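Local atomic coordinates of quinone reductase (Klebsiella pneumoniae subsp. pneumoniae, PDB entry 4GI5), a protein that binds FAD in a flavodoxin-like fold and probably reduces quinones with NAD(P)H as electron donor. Residues B[26-31]-B[116-121]; B[46-51]-B[236-241]; B[214-219]-B[231-236]. All coordinates share one frame; numbering follows the deposited sequence.

Contact 1. Residues B[26-31]-B[116-121]; sequences LLIYAH and VIFQFP. With FAD (flavin-adenine dinucleotide), chain H.
Strands 26-29 and 116-121 run parallel, 4.7 Å apart and 19° from exact alignment, with L26, L27, I28 and Y29 level with V116, I117, F118 and Q119. Four backbone hydrogen bonds join them: I117 N to L26 O, I28 N to I117 O, Q119 N to I28 O, and a longer one, A30 N to Q119 O, at 3.1 Å. All four N-H...O bonds are close to straight, as expected of regular parallel pairing.

On the sheet face of L27 and Y29, L27 CD1 reaches over to I117 CG2 at 3.7 Å. Y29 and Q119 extend side by side in the same direction; the amide carbon Q119 CD stands 3.8 Å from Y29 CD1 at the edge of the ring, and the two planes are turned 70° apart. An extended chain with CG anti to the backbone N (chi1 -176°) carries Q119 to this level, where NE2 is hydrogen-bonded to the backbone O of N38, while OE1 is buried without a polar partner. On the other face, I28 CB packs against F118 CD2 at 3.9 Å.

Beyond the paired residues the strand ends open onto FAD. H31 NE2 donates a 2.8 Å hydrogen bond to the FAD pyrophosphate oxygen O2P, which lies near the plane of the imidazole at its edge, and H31 ND1 accepts a hydrogen bond from E33 N, which leaves NE2 as the donor to the phosphate. P121 CG lies 3.9 Å from H31 CD2.

Helix 37-51 covers the L27 and Q119 face through K42, helix 129-138 packs on I28 and F120 through M131, and strands 55-60 and 168-174 flank the pair.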
loop_
_atom_site.group_PDB
_atom_site.type_symbol
_atom_site.label_atom_id
_atom_site.label_comp_id
_atom_site.label_asym_id
_atom_site.label_seq_id
_atom_site.Cartn_x
_atom_site.Cartn_y
_atom_site.Cartn_z
ATOM N N LEU B 26 -11.346 14.897 -11.555
ATOM C CA LEU B 26 -10.689 13.742 -12.172
ATOM C C LEU B 26 -10.968 12.533 -11.236
ATOM O O LEU B 26 -10.705 12.616 -10.035
ATOM C CB LEU B 26 -9.211 13.945 -12.276
ATOM C CG LEU B 26 -8.353 12.770 -12.681
ATOM C CD1 LEU B 26 -8.729 12.098 -14.005
ATOM C CD2 LEU B 26 -6.875 13.120 -12.632
ATOM N N LEU B 27 -11.486 11.489 -11.771
ATOM C CA LEU B 27 -11.775 10.231 -11.014
ATOM C C LEU B 27 -10.812 9.158 -11.474
ATOM O O LEU B 27 -10.762 8.785 -12.661
ATOM C CB LEU B 27 -13.220 9.737 -11.212
ATOM C CG LEU B 27 -13.564 8.363 -10.560
ATOM C CD1 LEU B 27 -13.595 8.473 -9.081
ATOM C CD2 LEU B 27 -14.935 7.907 -11.013
ATOM N N ILE B 28 -9.946 8.721 -10.558
ATOM C CA ILE B 28 -9.042 7.573 -10.796
ATOM C C ILE B 28 -9.754 6.384 -10.224
ATOM O O ILE B 28 -10.034 6.348 -8.994
ATOM C CB ILE B 28 -7.641 7.782 -10.152
ATOM C CG1 ILE B 28 -6.967 9.123 -10.461
ATOM C CG2 ILE B 28 -6.764 6.636 -10.608
ATOM C CD1 ILE B 28 -6.784 9.342 -11.937
ATOM N N TYR B 29 -10.022 5.348 -11.012
ATOM C CA TYR B 29 -10.950 4.253 -10.657
ATOM C C TYR B 29 -10.283 2.917 -10.946
ATOM O O TYR B 29 -9.770 2.683 -12.024
ATOM C CB TYR B 29 -12.252 4.378 -11.471
ATOM C CG TYR B 29 -13.140 3.173 -11.506
ATOM C CD1 TYR B 29 -13.998 2.855 -10.427
ATOM C CD2 TYR B 29 -13.144 2.313 -12.583
ATOM C CE1 TYR B 29 -14.808 1.727 -10.498
ATOM C CE2 TYR B 29 -13.959 1.190 -12.628
ATOM C CZ TYR B 29 -14.819 0.944 -11.561
ATOM O OH TYR B 29 -15.591 -0.199 -11.648
ATOM N N ALA B 30 -10.228 2.045 -9.949
ATOM C CA ALA B 30 -9.618 0.732 -10.024
ATOM C C ALA B 30 -10.538 -0.396 -9.644
ATOM O O ALA B 30 -10.665 -0.740 -8.497
ATOM C CB ALA B 30 -8.359 0.706 -9.123
ATOM N N HIS B 31 -11.249 -0.986 -10.640
ATOM C CA HIS B 31 -11.978 -2.220 -10.392
ATOM C C HIS B 31 -12.071 -2.921 -11.723
ATOM O O HIS B 31 -12.373 -2.256 -12.700
ATOM C CB HIS B 31 -13.390 -1.976 -9.827
ATOM C CG HIS B 31 -13.959 -3.207 -9.222
ATOM N ND1 HIS B 31 -14.327 -4.320 -9.963
ATOM C CD2 HIS B 31 -14.136 -3.566 -7.913
ATOM C CE1 HIS B 31 -14.791 -5.246 -9.170
ATOM N NE2 HIS B 31 -14.648 -4.834 -7.920
ATOM N N VAL B 116 -9.516 15.698 -7.305
ATOM C CA VAL B 116 -9.125 14.385 -7.756
ATOM C C VAL B 116 -9.648 13.354 -6.775
ATOM O O VAL B 116 -9.387 13.447 -5.550
ATOM C CB VAL B 116 -7.608 14.243 -7.839
ATOM C CG1 VAL B 116 -7.180 12.887 -8.415
ATOM C CG2 VAL B 116 -7.031 15.297 -8.771
ATOM N N ILE B 117 -10.410 12.389 -7.269
ATOM C CA ILE B 117 -11.021 11.398 -6.443
ATOM C C ILE B 117 -10.444 10.028 -6.822
ATOM O O ILE B 117 -10.292 9.731 -8.001
ATOM C CB ILE B 117 -12.556 11.331 -6.603
ATOM C CG1 ILE B 117 -13.154 12.659 -6.200
ATOM C CG2 ILE B 117 -13.152 10.180 -5.786
ATOM C CD1 ILE B 117 -14.628 12.823 -6.517
ATOM N N PHE B 118 -9.991 9.263 -5.825
ATOM C CA PHE B 118 -9.463 7.911 -6.030
ATOM C C PHE B 118 -10.495 6.939 -5.486
ATOM O O PHE B 118 -10.792 6.932 -4.275
ATOM C CB PHE B 118 -8.131 7.690 -5.279
ATOM C CG PHE B 118 -7.027 8.603 -5.741
ATOM C CD1 PHE B 118 -6.968 9.934 -5.375
ATOM C CD2 PHE B 118 -6.075 8.099 -6.595
ATOM C CE1 PHE B 118 -5.908 10.746 -5.836
ATOM C CE2 PHE B 118 -5.019 8.903 -6.991
ATOM C CZ PHE B 118 -4.977 10.168 -6.662
ATOM N N GLN B 119 -11.002 6.047 -6.352
ATOM C CA GLN B 119 -12.012 5.131 -5.971
ATOM C C GLN B 119 -11.541 3.691 -6.195
ATOM O O GLN B 119 -11.085 3.348 -7.273
ATOM C CB GLN B 119 -13.297 5.299 -6.797
ATOM C CG GLN B 119 -14.380 4.422 -6.365
ATOM C CD GLN B 119 -15.535 4.367 -7.300
ATOM O OE1 GLN B 119 -15.790 5.304 -8.044
ATOM N NE2 GLN B 119 -16.257 3.251 -7.228
ATOM N N PHE B 120 -11.611 2.908 -5.106
ATOM C CA PHE B 120 -11.113 1.541 -5.101
ATOM C C PHE B 120 -11.685 0.689 -3.993
ATOM O O PHE B 120 -12.023 1.183 -2.937
ATOM C CB PHE B 120 -9.581 1.517 -5.042
ATOM C CG PHE B 120 -8.996 2.211 -3.845
ATOM C CD1 PHE B 120 -8.750 3.562 -3.899
ATOM C CD2 PHE B 120 -8.634 1.507 -2.689
ATOM C CE1 PHE B 120 -8.242 4.235 -2.820
ATOM C CE2 PHE B 120 -8.020 2.152 -1.627
ATOM C CZ PHE B 120 -7.885 3.542 -1.664
ATOM N N PRO B 121 -11.824 -0.636 -4.231
ATOM C CA PRO B 121 -12.028 -1.570 -3.115
ATOM C C PRO B 121 -10.730 -1.662 -2.309
ATOM O O PRO B 121 -9.635 -1.668 -2.895
ATOM C CB PRO B 121 -12.318 -2.906 -3.822
ATOM C CG PRO B 121 -11.517 -2.756 -5.100
ATOM C CD PRO B 121 -11.547 -1.333 -5.505
HETATM P PA FAD H . -18.821 -6.728 -5.660
HETATM O O1A FAD H . -18.901 -6.352 -7.082
HETATM O O2A FAD H . -18.340 -8.007 -5.157
HETATM O O5B FAD H . -20.298 -6.561 -4.975
HETATM C C5B FAD H . -20.577 -6.579 -3.561
HETATM C C4B FAD H . -22.054 -6.699 -3.368
HETATM O O4B FAD H . -22.643 -5.469 -3.725
HETATM C C3B FAD H . -22.671 -7.839 -4.140
HETATM O O3B FAD H . -23.499 -8.517 -3.207
HETATM C C2B FAD H . -23.481 -7.059 -5.134
HETATM O O2B FAD H . -24.614 -7.794 -5.665
HETATM C C1B FAD H . -23.891 -5.785 -4.475
HETATM N N9A FAD H . -24.215 -4.745 -5.489
HETATM C C8A FAD H . -23.588 -4.410 -6.741
HETATM N N7A FAD H . -24.209 -3.436 -7.366
HETATM C C5A FAD H . -25.293 -3.263 -6.557
HETATM C C6A FAD H . -26.512 -2.458 -6.628
HETATM N N6A FAD H . -26.522 -1.661 -7.645
HETATM N N1A FAD H . -27.462 -2.480 -5.630
HETATM C C2A FAD H . -27.294 -3.278 -4.581
HETATM N N3A FAD H . -26.181 -4.100 -4.480
HETATM C C4A FAD H . -25.285 -4.031 -5.399
HETATM N N1 FAD H . -11.795 -6.093 2.832
HETATM C C2 FAD H . -11.278 -5.445 3.898
HETATM O O2 FAD H . -12.043 -4.905 4.806
HETATM N N3 FAD H . -9.913 -5.329 4.075
HETATM C C4 FAD H . -9.036 -5.957 3.269
HETATM O O4 FAD H . -7.816 -5.781 3.383
HETATM C C4X FAD H . -9.574 -6.680 2.148
HETATM N N5 FAD H . -8.728 -7.275 1.256
HETATM C C5X FAD H . -9.257 -7.885 0.087
HETATM C C6 FAD H . -8.450 -8.378 -0.823
HETATM C C7 FAD H . -8.931 -8.879 -2.031
HETATM C C7M FAD H . -8.001 -9.418 -3.055
HETATM C C8 FAD H . -10.329 -8.946 -2.238
HETATM C C8M FAD H . -10.862 -9.555 -3.508
HETATM C C9 FAD H . -11.188 -8.465 -1.301
HETATM C C9A FAD H . -10.668 -7.886 -0.107
HETATM N N10 FAD H . -11.486 -7.260 0.807
HETATM C C10 FAD H . -10.978 -6.635 1.938
HETATM C "C1'" FAD H . -12.941 -7.168 0.613
HETATM C "C2'" FAD H . -13.145 -6.035 -0.394
HETATM O "O2'" FAD H . -12.836 -4.716 0.066
HETATM C "C3'" FAD H . -14.620 -6.019 -0.911
HETATM O "O3'" FAD H . -14.746 -7.288 -1.603
HETATM C "C4'" FAD H . -14.921 -4.902 -1.919
HETATM O "O4'" FAD H . -14.954 -3.685 -1.245
HETATM C "C5'" FAD H . -16.341 -5.098 -2.515
HETATM O "O5'" FAD H . -16.511 -4.173 -3.541
HETATM P P FAD H . -16.718 -4.772 -5.057
HETATM O O1P FAD H . -16.951 -3.610 -5.942
HETATM O O2P FAD H . -15.671 -5.707 -5.467
HETATM O O3P FAD H . -18.102 -5.554 -4.769
#

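Contact 2. Residues B[46-51]-B[236-241]; sequences IRHLQQ and ERLDTL
H48 and L238 bring helices 37-51 and 224-239 together near their C-terminal ends, with CA atoms as close as 7.1 Å between L49 and L238. Followed outward, H48 leaves its helix with CB pointing to the other segment. Its CG is anti to the backbone N (chi1 -164°), which lays the imidazole across the gap between the helices. ND1 rests 4.0 Å from L238 CB, an oblique approach of the aliphatic carbon to the ring. On the outer side the ring edge is turned to D239, whose side chain crosses that of H48 at about a right angle, with imidazole and carboxylate planes 38° apart. The modelled approach of CE1 to this carboxylate is implausibly short, so its exact spacing is doubtful. At the tip, NE2 is 3.2 Å from a water near the ring plane, and the same water donates to D239 OD2 at a short 2.5 Å. As modelled, histidine and aspartate are thus joined through a water bridge, though its exact geometry is uncertain.

Deeper in, the contact is wholly apolar. L49 CD2 is 4.3 Å from L238 CD2 and equally far from L241 CD1, both at the long end of van der Waals contact. L49 also leans on V56 of strand 55-60, and L241 on M170 of strand 168-174, so the leucines lie between the helices and the sheet. One turn along from E236, T240 OG1 donates to E236 O at 2.9 Å.

Neighbouring helices with leucines turned to the sheet and polar groups at the outer seam are characteristic of one helical layer of the three-layer flavodoxin-like alpha/beta sandwich.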
loop_
_atom_site.group_PDB
_atom_site.type_symbol
_atom_site.label_atom_id
_atom_site.label_comp_id
_atom_site.label_asym_id
_atom_site.label_seq_id
_atom_site.Cartn_x
_atom_site.Cartn_y
_atom_site.Cartn_z
ATOM N N ILE B 46 -20.220 9.862 -11.316
ATOM C CA ILE B 46 -19.944 10.596 -12.569
ATOM C C ILE B 46 -21.266 11.329 -12.959
ATOM O O ILE B 46 -21.238 12.574 -13.217
ATOM C CB ILE B 46 -19.572 9.673 -13.674
ATOM C CG1 ILE B 46 -18.135 9.126 -13.484
ATOM C CG2 ILE B 46 -19.491 10.382 -15.029
ATOM C CD1 ILE B 46 -17.818 7.979 -14.346
ATOM N N ARG B 47 -22.356 10.585 -12.955
ATOM C CA ARG B 47 -23.659 11.262 -13.305
ATOM C C ARG B 47 -24.048 12.336 -12.357
ATOM O O ARG B 47 -24.580 13.420 -12.790
ATOM C CB ARG B 47 -24.753 10.251 -13.517
ATOM C CG ARG B 47 -24.446 9.336 -14.640
ATOM C CD ARG B 47 -25.634 8.411 -14.929
ATOM N NE ARG B 47 -25.163 7.257 -15.719
ATOM C CZ ARG B 47 -25.138 5.980 -15.290
ATOM N NH1 ARG B 47 -25.544 5.652 -14.043
ATOM N NH2 ARG B 47 -24.675 5.024 -16.101
ATOM N N HIS B 48 -23.864 12.133 -11.064
ATOM C CA HIS B 48 -24.201 13.124 -10.088
ATOM C C HIS B 48 -23.425 14.404 -10.328
ATOM O O HIS B 48 -23.955 15.552 -10.197
ATOM C CB HIS B 48 -23.979 12.576 -8.660
ATOM C CG HIS B 48 -24.634 13.382 -7.621
ATOM N ND1 HIS B 48 -24.012 14.418 -6.992
ATOM C CD2 HIS B 48 -25.912 13.358 -7.154
ATOM C CE1 HIS B 48 -24.838 14.963 -6.123
ATOM N NE2 HIS B 48 -25.993 14.337 -6.201
ATOM N N LEU B 49 -22.104 14.270 -10.555
ATOM C CA LEU B 49 -21.250 15.456 -10.770
ATOM C C LEU B 49 -21.621 16.198 -12.101
ATOM O O LEU B 49 -21.646 17.460 -12.102
ATOM C CB LEU B 49 -19.797 15.033 -10.834
ATOM C CG LEU B 49 -19.234 14.701 -9.451
ATOM C CD1 LEU B 49 -17.918 13.941 -9.681
ATOM C CD2 LEU B 49 -19.076 15.926 -8.554
ATOM N N GLN B 50 -21.903 15.418 -13.126
ATOM C CA GLN B 50 -22.248 15.999 -14.443
ATOM C C GLN B 50 -23.604 16.752 -14.344
ATOM O O GLN B 50 -23.693 17.903 -14.782
ATOM C CB GLN B 50 -22.307 14.898 -15.460
ATOM C CG GLN B 50 -20.903 14.566 -15.974
ATOM C CD GLN B 50 -20.924 13.414 -16.898
ATOM O OE1 GLN B 50 -21.899 12.694 -16.963
ATOM N NE2 GLN B 50 -19.876 13.247 -17.599
ATOM N N GLN B 51 -24.553 16.170 -13.644
ATOM C CA GLN B 51 -25.862 16.825 -13.418
ATOM C C GLN B 51 -25.740 18.082 -12.598
ATOM O O GLN B 51 -26.549 19.022 -12.769
ATOM C CB GLN B 51 -26.832 15.887 -12.781
ATOM C CG GLN B 51 -27.207 14.813 -13.704
ATOM C CD GLN B 51 -27.949 13.685 -12.963
ATOM O OE1 GLN B 51 -28.240 13.779 -11.753
ATOM N NE2 GLN B 51 -28.203 12.598 -13.669
ATOM N N GLU B 236 -23.952 13.162 -0.861
ATOM C CA GLU B 236 -23.717 14.212 0.164
ATOM C C GLU B 236 -22.269 14.640 0.135
ATOM O O GLU B 236 -21.972 15.811 0.162
ATOM C CB GLU B 236 -24.181 13.768 1.578
ATOM C CG GLU B 236 -23.590 14.431 2.835
ATOM C CD GLU B 236 -23.670 15.897 2.934
ATOM O OE1 GLU B 236 -24.621 16.464 2.352
ATOM O OE2 GLU B 236 -22.798 16.494 3.647
ATOM N N ARG B 237 -21.318 13.677 -0.000
ATOM C CA ARG B 237 -19.939 14.092 -0.174
ATOM C C ARG B 237 -19.633 14.843 -1.441
ATOM O O ARG B 237 -18.873 15.825 -1.471
ATOM C CB ARG B 237 -18.954 12.830 -0.030
ATOM C CG ARG B 237 -18.997 12.138 1.318
ATOM C CD ARG B 237 -18.672 12.984 2.577
ATOM N NE ARG B 237 -17.508 13.742 2.290
ATOM C CZ ARG B 237 -16.246 13.322 2.578
ATOM N NH1 ARG B 237 -16.082 12.179 3.133
ATOM N NH2 ARG B 237 -15.237 14.028 2.213
ATOM N N LEU B 238 -20.214 14.398 -2.543
ATOM C CA LEU B 238 -19.982 15.047 -3.792
ATOM C C LEU B 238 -20.600 16.486 -3.836
ATOM O O LEU B 238 -20.091 17.351 -4.521
ATOM C CB LEU B 238 -20.588 14.160 -4.895
ATOM C CG LEU B 238 -19.864 12.820 -5.141
ATOM C CD1 LEU B 238 -20.626 12.020 -6.157
ATOM C CD2 LEU B 238 -18.389 12.983 -5.545
ATOM N N ASP B 239 -21.664 16.669 -3.122
ATOM C CA ASP B 239 -22.365 18.006 -3.005
ATOM C C ASP B 239 -21.525 18.972 -2.181
ATOM O O ASP B 239 -21.742 20.174 -2.266
ATOM C CB ASP B 239 -23.743 17.795 -2.312
ATOM C CG ASP B 239 -24.770 17.128 -3.212
ATOM O OD1 ASP B 239 -24.514 17.085 -4.394
ATOM O OD2 ASP B 239 -25.813 16.651 -2.717
ATOM N N THR B 240 -20.563 18.495 -1.365
ATOM C CA THR B 240 -19.867 19.369 -0.429
ATOM C C THR B 240 -18.340 19.366 -0.660
ATOM O O THR B 240 -17.604 19.790 0.208
ATOM C CB THR B 240 -20.186 18.933 1.027
ATOM O OG1 THR B 240 -19.920 17.525 1.225
ATOM C CG2 THR B 240 -21.663 19.159 1.423
ATOM N N LEU B 241 -17.876 18.901 -1.818
ATOM C CA LEU B 241 -16.464 18.765 -2.079
ATOM C C LEU B 241 -15.644 20.015 -1.801
ATOM O O LEU B 241 -14.445 19.936 -1.395
ATOM C CB LEU B 241 -16.197 18.356 -3.489
ATOM C CG LEU B 241 -16.520 16.951 -3.809
ATOM C CD1 LEU B 241 -16.423 16.710 -5.301
ATOM C CD2 LEU B 241 -15.532 16.035 -3.094
HETATM O O HOH W 1 -27.754 15.438 -3.791
#

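Contact 3. Residues B[214-219]-B[231-236]; sequences LVFYRT and CAALAE. With FAD (flavin-adenine dinucleotide), chain H.
The last beta-alpha unit of the flavodoxin-like domain supplies both halves of this contact: strand 209-216 at the edge of the parallel sheet, and helix 224-239, which follows it and folds back over it. The axes of 214-216 and 231-236 run at 174°, almost exactly antiparallel, and 9.8 Å apart, a normal distance for a helix laid on a sheet.

L214 and F216, two residues apart on the strand, both direct CB to the helix. L214 CD2 meets L234 CD1 at 3.8 Å, the two side chains crossing at about a right angle. F216 presents its ring edge to the A233 methyl, with A233 CB 3.9 Å from CE1 and near the ring plane. Its CG is anti to the carbonyl carbon (chi1 -60°), which leans the ring back along the strand to the level of A233; L234 CB is more distant, 4.4 Å from F216 CZ. L234 continues inward to I172 of the neighbouring strand and F44 of helix 37-51.

Past the strand end the chain turns to the cofactor. T219 OG1 and O4' of the FAD ribityl chain are hydrogen-bonded at 3.1 Å, and OG1 also makes a weak bond with A175 O.

An apolar strand-helix interface that passes at the carboxyl end of the strand into a cofactor-binding loop is common in parallel alpha/beta folds, and in the flavodoxin-like fold these loops hold the flavin cofactor.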
loop_
_atom_site.group_PDB
_atom_site.type_symbol
_atom_site.label_atom_id
_atom_site.label_comp_id
_atom_site.label_asym_id
_atom_site.label_seq_id
_atom_site.Cartn_x
_atom_site.Cartn_y
_atom_site.Cartn_z
ATOM N N LEU B 214 -14.337 8.779 2.202
ATOM C CA LEU B 214 -15.637 8.148 2.257
ATOM C C LEU B 214 -15.399 6.632 2.221
ATOM O O LEU B 214 -14.859 6.131 1.235
ATOM C CB LEU B 214 -16.405 8.550 1.022
ATOM C CG LEU B 214 -17.769 7.891 0.907
ATOM C CD1 LEU B 214 -18.649 8.130 2.124
ATOM C CD2 LEU B 214 -18.450 8.405 -0.335
ATOM N N VAL B 215 -15.622 6.012 3.329
ATOM C CA VAL B 215 -15.411 4.583 3.472
ATOM C C VAL B 215 -16.697 3.836 3.825
ATOM O O VAL B 215 -17.418 4.184 4.787
ATOM C CB VAL B 215 -14.369 4.264 4.576
ATOM C CG1 VAL B 215 -14.050 2.783 4.651
ATOM C CG2 VAL B 215 -13.133 5.102 4.334
ATOM N N PHE B 216 -16.998 2.846 2.992
ATOM C CA PHE B 216 -18.101 1.961 3.201
ATOM C C PHE B 216 -17.643 0.599 3.735
ATOM O O PHE B 216 -16.666 0.007 3.260
ATOM C CB PHE B 216 -18.856 1.735 1.901
ATOM C CG PHE B 216 -19.433 2.986 1.292
ATOM C CD1 PHE B 216 -20.253 3.869 2.048
ATOM C CD2 PHE B 216 -19.091 3.379 0.041
ATOM C CE1 PHE B 216 -20.811 5.002 1.476
ATOM C CE2 PHE B 216 -19.686 4.555 -0.523
ATOM C CZ PHE B 216 -20.516 5.314 0.160
ATOM N N TYR B 217 -18.376 0.058 4.735
ATOM C CA TYR B 217 -18.014 -1.193 5.370
ATOM C C TYR B 217 -19.001 -2.299 5.075
ATOM O O TYR B 217 -20.155 -2.023 4.618
ATOM C CB TYR B 217 -17.949 -0.980 6.854
ATOM C CG TYR B 217 -16.919 0.016 7.201
ATOM C CD1 TYR B 217 -15.537 -0.323 7.310
ATOM C CD2 TYR B 217 -17.279 1.349 7.479
ATOM C CE1 TYR B 217 -14.661 0.645 7.655
ATOM C CE2 TYR B 217 -16.320 2.281 7.837
ATOM C CZ TYR B 217 -14.970 1.861 7.874
ATOM O OH TYR B 217 -14.019 2.844 8.224
ATOM N N ARG B 218 -18.619 -3.536 5.315
ATOM C CA ARG B 218 -19.456 -4.702 5.086
ATOM C C ARG B 218 -20.006 -4.753 3.703
ATOM O O ARG B 218 -21.154 -5.083 3.479
ATOM C CB ARG B 218 -20.632 -4.780 6.094
ATOM C CG ARG B 218 -20.204 -4.821 7.473
ATOM C CD ARG B 218 -21.380 -5.271 8.463
ATOM N NE ARG B 218 -21.807 -6.663 8.267
ATOM C CZ ARG B 218 -22.464 -7.368 9.224
ATOM N NH1 ARG B 218 -22.779 -6.803 10.405
ATOM N NH2 ARG B 218 -22.789 -8.636 9.027
ATOM N N THR B 219 -19.186 -4.444 2.730
ATOM C CA THR B 219 -19.680 -4.239 1.395
ATOM C C THR B 219 -19.978 -5.499 0.623
ATOM O O THR B 219 -20.719 -5.384 -0.372
ATOM C CB THR B 219 -18.786 -3.372 0.545
ATOM O OG1 THR B 219 -17.507 -3.935 0.468
ATOM C CG2 THR B 219 -18.778 -1.977 1.207
ATOM N N CYS B 231 -25.367 5.298 -1.725
ATOM C CA CYS B 231 -25.603 6.353 -2.693
ATOM C C CYS B 231 -25.892 7.669 -2.022
ATOM O O CYS B 231 -25.381 8.657 -2.541
ATOM C CB CYS B 231 -26.803 6.045 -3.621
ATOM S SG CYS B 231 -26.543 4.640 -4.695
ATOM N N ALA B 232 -26.700 7.665 -0.948
ATOM C CA ALA B 232 -27.052 8.941 -0.272
ATOM C C ALA B 232 -25.822 9.607 0.342
ATOM O O ALA B 232 -25.614 10.808 0.256
ATOM C CB ALA B 232 -28.084 8.657 0.785
ATOM N N ALA B 233 -24.986 8.761 0.956
ATOM C CA ALA B 233 -23.708 9.242 1.565
ATOM C C ALA B 233 -22.750 9.799 0.512
ATOM O O ALA B 233 -22.186 10.860 0.699
ATOM C CB ALA B 233 -23.071 8.091 2.398
ATOM N N LEU B 234 -22.641 9.091 -0.621
ATOM C CA LEU B 234 -21.841 9.506 -1.709
ATOM C C LEU B 234 -22.322 10.875 -2.273
ATOM O O LEU B 234 -21.573 11.781 -2.492
ATOM C CB LEU B 234 -21.782 8.391 -2.732
ATOM C CG LEU B 234 -21.080 8.680 -4.039
ATOM C CD1 LEU B 234 -19.658 9.105 -3.851
ATOM C CD2 LEU B 234 -21.057 7.421 -4.925
ATOM N N ALA B 235 -23.613 10.990 -2.483
ATOM C CA ALA B 235 -24.101 12.208 -3.080
ATOM C C ALA B 235 -23.812 13.375 -2.140
ATOM O O ALA B 235 -23.451 14.475 -2.620
ATOM C CB ALA B 235 -25.655 12.021 -3.383
ATOM N N GLU B 236 -23.952 13.162 -0.861
ATOM C CA GLU B 236 -23.717 14.212 0.164
ATOM C C GLU B 236 -22.269 14.640 0.135
ATOM O O GLU B 236 -21.972 15.811 0.162
ATOM C CB GLU B 236 -24.181 13.768 1.578
ATOM C CG GLU B 236 -23.590 14.431 2.835
ATOM C CD GLU B 236 -23.670 15.897 2.934
ATOM O OE1 GLU B 236 -24.621 16.464 2.352
ATOM O OE2 GLU B 236 -22.798 16.494 3.647
HETATM P PA FAD H . -18.821 -6.728 -5.660
HETATM O O1A FAD H . -18.901 -6.352 -7.082
HETATM O O2A FAD H . -18.340 -8.007 -5.157
HETATM O O5B FAD H . -20.298 -6.561 -4.975
HETATM C C5B FAD H . -20.577 -6.579 -3.561
HETATM C C4B FAD H . -22.054 -6.699 -3.368
HETATM O O4B FAD H . -22.643 -5.469 -3.725
HETATM C C3B FAD H . -22.671 -7.839 -4.140
HETATM O O3B FAD H . -23.499 -8.517 -3.207
HETATM C C2B FAD H . -23.481 -7.059 -5.134
HETATM O O2B FAD H . -24.614 -7.794 -5.665
HETATM C C1B FAD H . -23.891 -5.785 -4.475
HETATM N N9A FAD H . -24.215 -4.745 -5.489
HETATM C C8A FAD H . -23.588 -4.410 -6.741
HETATM N N7A FAD H . -24.209 -3.436 -7.366
HETATM C C5A FAD H . -25.293 -3.263 -6.557
HETATM C C6A FAD H . -26.512 -2.458 -6.628
HETATM N N6A FAD H . -26.522 -1.661 -7.645
HETATM N N1A FAD H . -27.462 -2.480 -5.630
HETATM C C2A FAD H . -27.294 -3.278 -4.581
HETATM N N3A FAD H . -26.181 -4.100 -4.480
HETATM C C4A FAD H . -25.285 -4.031 -5.399
HETATM N N1 FAD H . -11.795 -6.093 2.832
HETATM C C2 FAD H . -11.278 -5.445 3.898
HETATM O O2 FAD H . -12.043 -4.905 4.806
HETATM N N3 FAD H . -9.913 -5.329 4.075
HETATM C C4 FAD H . -9.036 -5.957 3.269
HETATM O O4 FAD H . -7.816 -5.781 3.383
HETATM C C4X FAD H . -9.574 -6.680 2.148
HETATM N N5 FAD H . -8.728 -7.275 1.256
HETATM C C5X FAD H . -9.257 -7.885 0.087
HETATM C C6 FAD H . -8.450 -8.378 -0.823
HETATM C C7 FAD H . -8.931 -8.879 -2.031
HETATM C C7M FAD H . -8.001 -9.418 -3.055
HETATM C C8 FAD H . -10.329 -8.946 -2.238
HETATM C C8M FAD H . -10.862 -9.555 -3.508
HETATM C C9 FAD H . -11.188 -8.465 -1.301
HETATM C C9A FAD H . -10.668 -7.886 -0.107
HETATM N N10 FAD H . -11.486 -7.260 0.807
HETATM C C10 FAD H . -10.978 -6.635 1.938
HETATM C "C1'" FAD H . -12.941 -7.168 0.613
HETATM C "C2'" FAD H . -13.145 -6.035 -0.394
HETATM O "O2'" FAD H . -12.836 -4.716 0.066
HETATM C "C3'" FAD H . -14.620 -6.019 -0.911
HETATM O "O3'" FAD H . -14.746 -7.288 -1.603
HETATM C "C4'" FAD H . -14.921 -4.902 -1.919
HETATM O "O4'" FAD H . -14.954 -3.685 -1.245
HETATM C "C5'" FAD H . -16.341 -5.098 -2.515
HETATM O "O5'" FAD H . -16.511 -4.173 -3.541
HETATM P P FAD H . -16.718 -4.772 -5.057
HETATM O O1P FAD H . -16.951 -3.610 -5.942
HETATM O O2P FAD H . -15.671 -5.707 -5.467
HETATM O O3P FAD H . -18.102 -5.554 -4.769
#

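Overall arrangement
Contact 1 is the most central, its residues all buried in the middle of the parallel sheet; contacts 2 and 3 lie farther out, about 18 Å from the chain centre. Contacts 2 and 3 share helix 224-239 and touch where H48 NE2 lies 3.7 Å from A235 CB, whereas contact 2 meets contact 1 where L238 CD2 packs 3.9 Å from I117 CD1. The chemistry follows position: backbone hydrogen bonds between strands in contact 1, apolar packing with a water bridge at the outer seam in contact 2, and purely apolar strand-to-helix packing in contact 3. Contacts 1 and 3 both reach FAD from the loops that follow their strands, at the pyrophosphate and ribityl chain respectively; contact 2 lies away from it.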